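PDB 1PZM: hypoxanthine-guanine phosphoribosyltransferase, which probably catalyses magnesium-dependent transfer of the phosphoribosyl group of 5-phosphoribosyl 1-diphosphate to guanine or hypoxanthine, forming GMP or IMP in purine salvage. Local coordinates for residues K150-D156 / L166-I172; L27-V33 / R194-V198; T37-K42 / F78-E82. One frame throughout, in Å; residues are numbered along the deposited sequence. Where two conformers were deposited one is given.

Contact 1: K150-D156 / L166-I172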
loop_
_atom_site.group_PDB
_atom_site.type_symbol
_atom_site.label_atom_id
_atom_site.label_comp_id
_atom_site.label_asym_id
_atom_site.label_seq_id
_atom_site.Cartn_x
_atom_site.Cartn_y
_atom_site.Cartn_z
ATOM N N LYS A 150 18.687 -4.081 -5.242
ATOM C CA LYS A 150 18.281 -5.469 -5.118
ATOM C C LYS A 150 16.778 -5.551 -5.442
ATOM O O LYS A 150 16.090 -4.518 -5.458
ATOM C CB LYS A 150 18.561 -6.051 -3.719
ATOM C CG LYS A 150 20.054 -6.207 -3.303
ATOM C CD LYS A 150 20.807 -7.347 -4.020
ATOM C CE LYS A 150 22.333 -7.163 -3.839
ATOM N NZ LYS A 150 23.138 -7.795 -4.960
ATOM N N THR A 151 16.304 -6.765 -5.757
ATOM C CA THR A 151 14.904 -6.970 -6.075
ATOM C C THR A 151 14.307 -8.011 -5.194
ATOM O O THR A 151 14.902 -9.121 -5.011
ATOM C CB THR A 151 14.735 -7.423 -7.540
ATOM O OG1 THR A 151 15.584 -8.598 -7.782
ATOM C CG2 THR A 151 15.261 -6.377 -8.487
ATOM N N VAL A 152 13.108 -7.717 -4.699
ATOM C CA VAL A 152 12.352 -8.733 -3.973
ATOM C C VAL A 152 10.998 -8.923 -4.686
ATOM O O VAL A 152 10.335 -7.925 -5.068
ATOM C CB VAL A 152 12.169 -8.348 -2.472
ATOM C CG1 VAL A 152 11.494 -6.930 -2.318
ATOM C CG2 VAL A 152 11.367 -9.427 -1.712
ATOM N N VAL A 153 10.581 -10.177 -4.869
ATOM C CA VAL A 153 9.365 -10.477 -5.638
ATOM C C VAL A 153 8.567 -11.506 -4.844
ATOM O O VAL A 153 9.145 -12.555 -4.457
ATOM C CB VAL A 153 9.786 -11.128 -7.057
ATOM C CG1 VAL A 153 8.562 -11.609 -7.861
ATOM C CG2 VAL A 153 10.594 -10.122 -7.920
ATOM N N LEU A 154 7.258 -11.310 -4.685
ATOM C CA LEU A 154 6.503 -12.293 -3.870
ATOM C C LEU A 154 6.355 -13.585 -4.648
ATOM O O LEU A 154 6.657 -14.684 -4.135
ATOM C CB LEU A 154 5.109 -11.750 -3.408
ATOM C CG LEU A 154 4.224 -12.716 -2.594
ATOM C CD1 LEU A 154 4.913 -13.247 -1.311
ATOM C CD2 LEU A 154 2.856 -12.029 -2.279
ATOM N N LEU A 155 5.930 -13.446 -5.915
ATOM C CA LEU A 155 5.639 -14.602 -6.747
ATOM C C LEU A 155 6.511 -14.543 -7.968
ATOM O O LEU A 155 6.379 -13.668 -8.810
ATOM C CB LEU A 155 4.167 -14.609 -7.170
ATOM C CG LEU A 155 3.134 -14.664 -6.066
ATOM C CD1 LEU A 155 1.774 -14.678 -6.741
ATOM C CD2 LEU A 155 3.376 -15.966 -5.229
ATOM N N ASP A 156 7.408 -15.512 -8.101
ATOM C CA ASP A 156 8.272 -15.556 -9.300
ATOM C C ASP A 156 7.758 -16.656 -10.186
ATOM O O ASP A 156 7.630 -17.815 -9.720
ATOM C CB ASP A 156 9.728 -15.845 -8.862
ATOM C CG ASP A 156 10.734 -15.482 -9.928
ATOM O OD1 ASP A 156 11.906 -15.929 -9.831
ATOM O OD2 ASP A 156 10.411 -14.732 -10.889
ATOM N N LEU A 166 18.431 -10.688 -12.687
ATOM C CA LEU A 166 18.701 -11.025 -11.277
ATOM C C LEU A 166 17.517 -10.733 -10.361
ATOM O O LEU A 166 17.219 -9.517 -10.093
ATOM C CB LEU A 166 19.975 -10.303 -10.782
ATOM C CG LEU A 166 20.412 -10.651 -9.333
ATOM C CD1 LEU A 166 20.955 -12.098 -9.244
ATOM C CD2 LEU A 166 21.435 -9.606 -8.729
ATOM N N VAL A 167 16.820 -11.797 -9.895
ATOM C CA VAL A 167 15.845 -11.637 -8.738
ATOM C C VAL A 167 16.496 -12.079 -7.438
ATOM O O VAL A 167 16.739 -13.273 -7.215
ATOM C CB VAL A 167 14.503 -12.406 -8.869
ATOM C CG1 VAL A 167 13.692 -12.324 -7.570
ATOM C CG2 VAL A 167 13.632 -11.816 -9.960
ATOM N N ASP A 168 16.898 -11.111 -6.637
ATOM C CA ASP A 168 17.707 -11.455 -5.449
ATOM C C ASP A 168 16.861 -12.190 -4.418
ATOM O O ASP A 168 17.355 -13.135 -3.792
ATOM C CB ASP A 168 18.291 -10.210 -4.808
ATOM C CG ASP A 168 18.999 -9.357 -5.813
ATOM O OD1 ASP A 168 20.138 -9.721 -6.156
ATOM O OD2 ASP A 168 18.481 -8.373 -6.352
ATOM N N TYR A 169 15.598 -11.754 -4.249
ATOM C CA TYR A 169 14.743 -12.400 -3.219
ATOM C C TYR A 169 13.384 -12.862 -3.772
ATOM O O TYR A 169 12.369 -12.202 -3.572
ATOM C CB TYR A 169 14.565 -11.478 -2.005
ATOM C CG TYR A 169 15.876 -11.039 -1.370
ATOM C CD1 TYR A 169 16.505 -11.816 -0.370
ATOM C CD2 TYR A 169 16.447 -9.807 -1.709
ATOM C CE1 TYR A 169 17.697 -11.410 0.190
ATOM C CE2 TYR A 169 17.623 -9.378 -1.141
ATOM C CZ TYR A 169 18.241 -10.170 -0.193
ATOM O OH TYR A 169 19.399 -9.724 0.389
ATOM N N PRO A 170 13.333 -14.015 -4.421
ATOM C CA PRO A 170 12.065 -14.495 -4.939
ATOM C C PRO A 170 11.446 -15.297 -3.785
ATOM O O PRO A 170 11.923 -16.411 -3.469
ATOM C CB PRO A 170 12.480 -15.426 -6.056
ATOM C CG PRO A 170 13.902 -15.938 -5.693
ATOM C CD PRO A 170 14.422 -14.989 -4.623
ATOM N N VAL A 171 10.378 -14.777 -3.202
ATOM C CA VAL A 171 9.863 -15.368 -1.958
ATOM C C VAL A 171 9.225 -16.705 -2.234
ATOM O O VAL A 171 9.498 -17.697 -1.568
ATOM C CB VAL A 171 8.849 -14.414 -1.297
ATOM C CG1 VAL A 171 8.380 -15.009 0.014
ATOM C CG2 VAL A 171 9.514 -13.076 -1.008
ATOM N N ILE A 172 8.366 -16.740 -3.241
ATOM C CA ILE A 172 7.719 -18.004 -3.609
ATOM C C ILE A 172 7.847 -18.220 -5.100
ATOM O O ILE A 172 7.590 -17.281 -5.859
ATOM C CB ILE A 172 6.228 -17.955 -3.243
ATOM C CG1 ILE A 172 6.055 -17.488 -1.788
ATOM C CG2 ILE A 172 5.565 -19.319 -3.522
ATOM C CD1 ILE A 172 4.570 -17.322 -1.372
#
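Thr-151 meets the 166-172 segment with its hydroxyl and with its backbone N and O. With chi1 at 54°, OG1 sits between its own backbone N and carbonyl carbon and accepts a hydrogen bond from Asp-168 N at 3.1 Å. In return Thr-151 N donates to the carboxylate of Asp-168, meeting OD2 at 2.8 Å on the anti lone pair, away from the other carboxylate oxygen. Two bonds thus join Thr-151 and Asp-168, each pairing a backbone N of one with a side-chain oxygen of the other, and the second strand starts at the next residue. There Thr-151 O takes Tyr-169 N at 2.8 Å, nearly end-on to the carbonyl.

From Tyr-169 onward the two strands run parallel: the axes of 150-153 and 169-172 come within 4.7 Å and their directions differ by only 8°. Val-153 brackets its partner Pro-170, as one residue does in a parallel ladder, its N donating to Tyr-169 O and its O accepting from Val-171 N. This is the border of the central parallel sheet of the type I phosphoribosyltransferase fold, where strand 169-173 adds to 148-156, which also pairs with 120-125. The Tyr-169 ring presents an edge toward Thr-151 O and Lys-150 CB, its CB rests against Val-152 CG2 at 3.8 Å, and its hydroxyl bonds Asp-47 of helix 30-48.

Ile-172 closes the other end. Leu-154 and Val-171 both take helix-like backbone angles, a matched kink that lets Leu-154 O accept Ile-172 N at 2.8 Å before Asp-156 N bonds Ile-172 O. The Ile-172 side chain lies alongside Leu-154, CD1 to CD1 4.1 Å, and its CB touches Leu-155 CD2. Leu-155 in turn packs beside Ile-127 and Val-179 of the nucleotide pocket, its side chain about 6 Å from the bound GMP.

Contact 2: L27-V33 / R194-V198. Unlike the reference sequence in segment 194-198: Arg-194 (reference Pro).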
loop_
_atom_site.group_PDB
_atom_site.type_symbol
_atom_site.label_atom_id
_atom_site.label_comp_id
_atom_site.label_asym_id
_atom_site.label_seq_id
_atom_site.Cartn_x
_atom_site.Cartn_y
_atom_site.Cartn_z
ATOM N N LEU A 27 -4.084 -20.664 -4.062
ATOM C CA LEU A 27 -2.743 -21.096 -4.387
ATOM C C LEU A 27 -1.888 -20.932 -3.109
ATOM O O LEU A 27 -1.197 -21.863 -2.721
ATOM C CB LEU A 27 -2.148 -20.276 -5.551
ATOM C CG LEU A 27 -0.726 -20.750 -5.976
ATOM C CD1 LEU A 27 -0.648 -22.258 -6.529
ATOM C CD2 LEU A 27 -0.091 -19.781 -6.999
ATOM N N VAL A 28 -1.993 -19.763 -2.431
ATOM C CA VAL A 28 -1.205 -19.516 -1.220
ATOM C C VAL A 28 -2.089 -18.739 -0.257
ATOM O O VAL A 28 -2.672 -17.724 -0.663
ATOM C CB VAL A 28 0.050 -18.617 -1.499
ATOM C CG1 VAL A 28 1.009 -18.614 -0.279
ATOM C CG2 VAL A 28 0.794 -19.060 -2.818
ATOM N N THR A 29 -2.194 -19.213 0.999
ATOM C CA THR A 29 -2.999 -18.505 1.935
ATOM C C THR A 29 -2.198 -17.317 2.441
ATOM O O THR A 29 -0.921 -17.256 2.344
ATOM C CB THR A 29 -3.449 -19.358 3.105
ATOM O OG1 THR A 29 -2.275 -19.762 3.848
ATOM C CG2 THR A 29 -4.155 -20.646 2.627
ATOM N N GLN A 30 -2.969 -16.381 2.937
ATOM C CA GLN A 30 -2.441 -15.242 3.679
ATOM C C GLN A 30 -1.350 -15.625 4.748
ATOM O O GLN A 30 -0.227 -15.025 4.792
ATOM C CB GLN A 30 -3.632 -14.512 4.358
ATOM C CG GLN A 30 -3.265 -13.515 5.465
ATOM C CD GLN A 30 -4.480 -12.755 5.972
ATOM O OE1 GLN A 30 -4.874 -11.721 5.350
ATOM N NE2 GLN A 30 -5.114 -13.242 7.105
ATOM N N GLU A 31 -1.687 -16.620 5.575
ATOM C CA GLU A 31 -0.774 -17.112 6.622
ATOM C C GLU A 31 0.554 -17.590 5.996
ATOM O O GLU A 31 1.648 -17.350 6.541
ATOM C CB GLU A 31 -1.446 -18.298 7.376
ATOM C CG GLU A 31 -2.629 -17.795 8.247
ATOM C CD GLU A 31 -3.765 -17.052 7.471
ATOM O OE1 GLU A 31 -4.192 -17.544 6.399
ATOM O OE2 GLU A 31 -4.271 -16.006 8.012
ATOM N N GLN A 32 0.450 -18.335 4.890
ATOM C CA GLN A 32 1.634 -18.904 4.233
ATOM C C GLN A 32 2.471 -17.751 3.619
ATOM O O GLN A 32 3.715 -17.813 3.587
ATOM C CB GLN A 32 1.213 -19.947 3.148
ATOM C CG GLN A 32 0.660 -21.279 3.719
ATOM C CD GLN A 32 -0.239 -22.015 2.714
ATOM O OE1 GLN A 32 -0.476 -21.513 1.600
ATOM N NE2 GLN A 32 -0.737 -23.199 3.091
ATOM N N VAL A 33 1.794 -16.736 3.079
ATOM C CA VAL A 33 2.510 -15.566 2.485
ATOM C C VAL A 33 3.255 -14.853 3.631
ATOM O O VAL A 33 4.455 -14.534 3.542
ATOM C CB VAL A 33 1.510 -14.549 1.842
ATOM C CG1 VAL A 33 2.202 -13.224 1.470
ATOM C CG2 VAL A 33 0.808 -15.142 0.581
ATOM N N ARG A 194 -7.553 -11.687 0.545
ATOM C CA ARG A 194 -6.458 -11.978 1.485
ATOM C C ARG A 194 -5.554 -13.085 1.007
ATOM O O ARG A 194 -4.346 -13.095 1.329
ATOM C CB ARG A 194 -7.026 -12.398 2.850
ATOM C CG ARG A 194 -7.739 -11.282 3.607
ATOM C CD ARG A 194 -8.207 -11.759 5.042
ATOM N NE ARG A 194 -8.742 -10.654 5.823
ATOM C CZ ARG A 194 -8.019 -9.801 6.543
ATOM N NH1 ARG A 194 -6.682 -9.899 6.576
ATOM N NH2 ARG A 194 -8.648 -8.826 7.261
ATOM N N ASP A 195 -6.096 -14.011 0.226
ATOM C CA ASP A 195 -5.313 -15.159 -0.225
ATOM C C ASP A 195 -4.941 -14.972 -1.712
ATOM O O ASP A 195 -5.556 -14.182 -2.449
ATOM C CB ASP A 195 -6.050 -16.480 -0.044
ATOM C CG ASP A 195 -6.539 -16.711 1.388
ATOM O OD1 ASP A 195 -5.775 -16.601 2.374
ATOM O OD2 ASP A 195 -7.720 -17.022 1.596
ATOM N N ILE A 196 -3.918 -15.682 -2.127
ATOM C CA ILE A 196 -3.578 -15.626 -3.514
ATOM C C ILE A 196 -4.265 -16.807 -4.197
ATOM O O ILE A 196 -4.078 -17.983 -3.785
ATOM C CB ILE A 196 -2.067 -15.699 -3.690
ATOM C CG1 ILE A 196 -1.405 -14.420 -3.137
ATOM C CG2 ILE A 196 -1.719 -15.927 -5.232
ATOM C CD1 ILE A 196 0.107 -14.573 -2.955
ATOM N N CYS A 197 -5.042 -16.502 -5.241
ATOM C CA CYS A 197 -5.835 -17.531 -5.903
ATOM C C CYS A 197 -5.522 -17.652 -7.393
ATOM O O CYS A 197 -5.051 -16.700 -8.001
ATOM C CB CYS A 197 -7.317 -17.269 -5.721
ATOM S SG CYS A 197 -7.855 -17.111 -3.982
ATOM N N VAL A 198 -5.770 -18.823 -7.967
ATOM C CA VAL A 198 -5.678 -18.980 -9.414
ATOM C C VAL A 198 -7.058 -18.719 -9.988
ATOM O O VAL A 198 -8.026 -19.340 -9.568
ATOM C CB VAL A 198 -5.193 -20.389 -9.792
ATOM C CG1 VAL A 198 -5.059 -20.522 -11.339
ATOM C CG2 VAL A 198 -3.896 -20.631 -9.144
HETATM O O HOH W 1 -3.588 -10.916 3.260
HETATM O O HOH W 2 -6.603 -16.854 4.818
#
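Gln-30 and Arg-194 lie side by side and point the same way, yet their flat ends stand almost perpendicular, with the amide and guanidinium planes 86° apart. The bond between them still satisfies both planes: Arg-194 NH1 approaches Gln-30 OE1 at 2.8 Å on a lone pair of the amide oxygen, and that oxygen lies in the guanidinium plane. A water donates to the same OE1 at 2.6 Å and to Arg-194 O, so two donors grip the amide oxygen. Arg-194, where the reference sequence has proline, also forms a salt bridge through NE to Asp-81 of the second subunit, tying this contact to the dimer interface.

Next to it, Asp-195 turns OD1 to Gln-30 N, 2.9 Å away and nearly straight at 175°. This bond sits in the first turn of helix 30-48, where the carboxylate would probably be favoured by the helix dipole; a water donating to both Asp-195 OD1 and Glu-31 OE1 bridges the two nearby acids. Thr-29 is the N-cap and forms a capping box with Gln-32.

Before the helix, Leu-27 N and Val-28 N both donate to Ile-196 O, at 2.7 and 3.1 Å, making a classic beta bulge; Ile-196 N returns a bond to Val-28 O at 2.8 Å. On the side of the ladder that carries Val-28 and Ile-196, Val-33 CG2 meets Ile-196 CD1 at 3.6 Å, the two side chains crossing at about a right angle. Leu-27 CB touches Val-198 CG2 at 4.0 Å.

Strand 196-199 is the middle of a three-stranded antiparallel sheet, between 23-28 and 179-180. Ile-196 of this sheet and Val-33 of helix 30-48 both pack on Leu-154 of strand 148-156, so sheet and helix meet the parallel sheet at one residue.

Contact 3: T37-K42 / F78-E82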
loop_
_atom_site.group_PDB
_atom_site.type_symbol
_atom_site.label_atom_id
_atom_site.label_comp_id
_atom_site.label_asym_id
_atom_site.label_seq_id
_atom_site.Cartn_x
_atom_site.Cartn_y
_atom_site.Cartn_z
ATOM N N THR A 37 7.304 -14.447 3.996
ATOM C CA THR A 37 7.789 -13.087 3.957
ATOM C C THR A 37 8.593 -12.763 5.211
ATOM O O THR A 37 9.609 -12.060 5.114
ATOM C CB THR A 37 6.617 -12.130 3.889
ATOM O OG1 THR A 37 5.912 -12.369 2.670
ATOM C CG2 THR A 37 7.144 -10.712 3.747
ATOM N N ALA A 38 8.139 -13.228 6.378
ATOM C CA ALA A 38 8.920 -13.116 7.636
ATOM C C ALA A 38 10.324 -13.712 7.548
ATOM O O ALA A 38 11.307 -13.110 8.031
ATOM C CB ALA A 38 8.124 -13.756 8.839
ATOM N N LYS A 39 10.419 -14.910 6.958
ATOM C CA LYS A 39 11.712 -15.604 6.752
ATOM C C LYS A 39 12.568 -14.800 5.787
ATOM O O LYS A 39 13.768 -14.618 6.018
ATOM C CB LYS A 39 11.525 -17.047 6.226
ATOM C CG LYS A 39 10.939 -18.000 7.355
ATOM C CD LYS A 39 10.862 -19.439 6.819
ATOM C CE LYS A 39 10.803 -20.427 7.979
ATOM N NZ LYS A 39 10.995 -21.855 7.599
ATOM N N CYS A 40 11.940 -14.261 4.728
ATOM C CA CYS A 40 12.730 -13.530 3.718
ATOM C C CYS A 40 13.241 -12.231 4.377
ATOM O O CYS A 40 14.385 -11.838 4.203
ATOM C CB CYS A 40 11.874 -13.259 2.468
ATOM S SG CYS A 40 12.606 -12.054 1.308
ATOM N N ALA A 41 12.398 -11.586 5.172
ATOM C CA ALA A 41 12.823 -10.388 5.925
ATOM C C ALA A 41 14.058 -10.699 6.847
ATOM O O ALA A 41 14.973 -9.864 6.972
ATOM C CB ALA A 41 11.682 -9.859 6.750
ATOM N N LYS A 42 14.086 -11.879 7.491
ATOM C CA LYS A 42 15.255 -12.216 8.286
ATOM C C LYS A 42 16.514 -12.374 7.410
ATOM O O LYS A 42 17.640 -12.031 7.831
ATOM C CB LYS A 42 15.045 -13.504 9.122
ATOM C CG LYS A 42 13.896 -13.443 10.113
ATOM C CD LYS A 42 13.727 -14.797 10.885
ATOM C CE LYS A 42 12.458 -14.679 11.753
ATOM N NZ LYS A 42 12.609 -13.732 12.927
ATOM N N PHE A 78 7.313 -6.675 8.551
ATOM C CA PHE A 78 8.288 -7.734 8.837
ATOM C C PHE A 78 9.749 -7.249 8.948
ATOM O O PHE A 78 10.525 -7.733 9.797
ATOM C CB PHE A 78 8.159 -8.886 7.791
ATOM C CG PHE A 78 6.878 -9.666 7.942
ATOM C CD1 PHE A 78 5.961 -9.727 6.897
ATOM C CD2 PHE A 78 6.565 -10.269 9.181
ATOM C CE1 PHE A 78 4.727 -10.407 7.074
ATOM C CE2 PHE A 78 5.350 -10.927 9.390
ATOM C CZ PHE A 78 4.411 -10.999 8.311
ATOM N N LEU A 79 10.123 -6.305 8.096
ATOM C CA LEU A 79 11.444 -5.674 8.200
ATOM C C LEU A 79 11.596 -4.855 9.518
ATOM O O LEU A 79 12.647 -4.924 10.205
ATOM C CB LEU A 79 11.713 -4.829 6.939
ATOM C CG LEU A 79 12.082 -5.574 5.660
ATOM C CD1 LEU A 79 12.111 -4.581 4.424
ATOM C CD2 LEU A 79 13.400 -6.360 5.760
ATOM N N ALA A 80 10.522 -4.177 9.921
ATOM C CA ALA A 80 10.498 -3.554 11.238
ATOM C C ALA A 80 10.751 -4.587 12.336
ATOM O O ALA A 80 11.525 -4.312 13.267
ATOM C CB ALA A 80 9.163 -2.871 11.499
ATOM N N ASP A 81 10.104 -5.751 12.254
ATOM C CA ASP A 81 10.360 -6.847 13.242
ATOM C C ASP A 81 11.852 -7.249 13.321
ATOM O O ASP A 81 12.351 -7.698 14.392
ATOM C CB ASP A 81 9.593 -8.121 12.887
ATOM C CG ASP A 81 8.089 -7.947 12.927
ATOM O OD1 ASP A 81 7.553 -6.938 13.450
ATOM O OD2 ASP A 81 7.358 -8.808 12.428
ATOM N N GLU A 82 12.543 -7.093 12.188
ATOM C CA GLU A 82 13.953 -7.458 12.123
ATOM C C GLU A 82 14.883 -6.259 12.395
ATOM O O GLU A 82 16.090 -6.382 12.282
ATOM C CB GLU A 82 14.288 -8.128 10.776
ATOM C CG GLU A 82 13.536 -9.430 10.431
ATOM C CD GLU A 82 13.522 -10.511 11.547
ATOM O OE1 GLU A 82 14.532 -10.748 12.249
ATOM O OE2 GLU A 82 12.454 -11.119 11.743
HETATM O O HOH W 3 10.415 -11.095 10.190
#
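Glu-82 OE2 is gripped from two directions: Lys-42 NZ donates to it at 2.9 Å in a salt bridge, and a water lies 2.6 Å from it. The ammonium comes in on the syn side of the carboxylate, tilted 23° out of its plane. Glu-82 folds back at chi2, while the lysine chain runs extended until it bends at chi4, which brings NZ round to the carboxylate; on the way Lys-42 CG passes OE2 at 3.2 Å, so the aliphatic part of the chain also lies against the acid. The water is 3.1 Å from Ala-38 O as well, bridging helix 30-48 to the end of helix 69-81, although its two protons have more acceptors near them than they can serve.

Away from the ion pair the helices meet through Thr-37, two alanines, Leu-79 and the ring of Phe-78. Ala-38 CB makes an off-centre CH-pi contact with Phe-78, 4.3 Å from the ring centroid and 29° off the ring normal, and Ala-38 CA also lies over that face. Thr-37 reaches the ring obliquely, CG2 to Phe-78 CD1 3.5 Å. Its hydroxyl bonds back to Val-33 O one turn earlier, leaving CG2, anti to its own backbone N, as the branch that meets the ring. Ala-41 CB fits against Phe-78 CB at 3.8 Å and Leu-79 CD2 at 4.0 Å. Leu-79 continues to Leu-59 and Leu-61 of strand 59-64, and Cys-40 touches Tyr-169 and Val-171 of strand 169-173, so both helices layer on the central parallel sheet.

Phe-78 also makes a cation-pi interaction with Arg-194 of the second subunit. The direct lysine partner and the water would probably keep Glu-82 ionised, while hydrocarbon contacts hold the helices together and Phe-78 couples their packing to the dimer.

Helix 30-48 ties the three contacts together. Its first turn belongs to contact 2 and its middle to contact 3, their centres about 18 Å apart, while its inner side packs on contact 1, where Cys-40 SG lies 3.9 Å from Tyr-169 CB. Contact 1 is centred about 14 Å from contact 3 and about 17 Å from contact 2, which it touches through Leu-154 CD2 and Ile-196 CD1 at 3.8 Å. Along the chain contact 3 closes before contact 1 opens, and contact 2, which joins segments near the two ends of the modelled chain, encloses both. Contacts 1 and 2 lie next to residues of the GMP pocket, while contact 3 packs the helices farther from it.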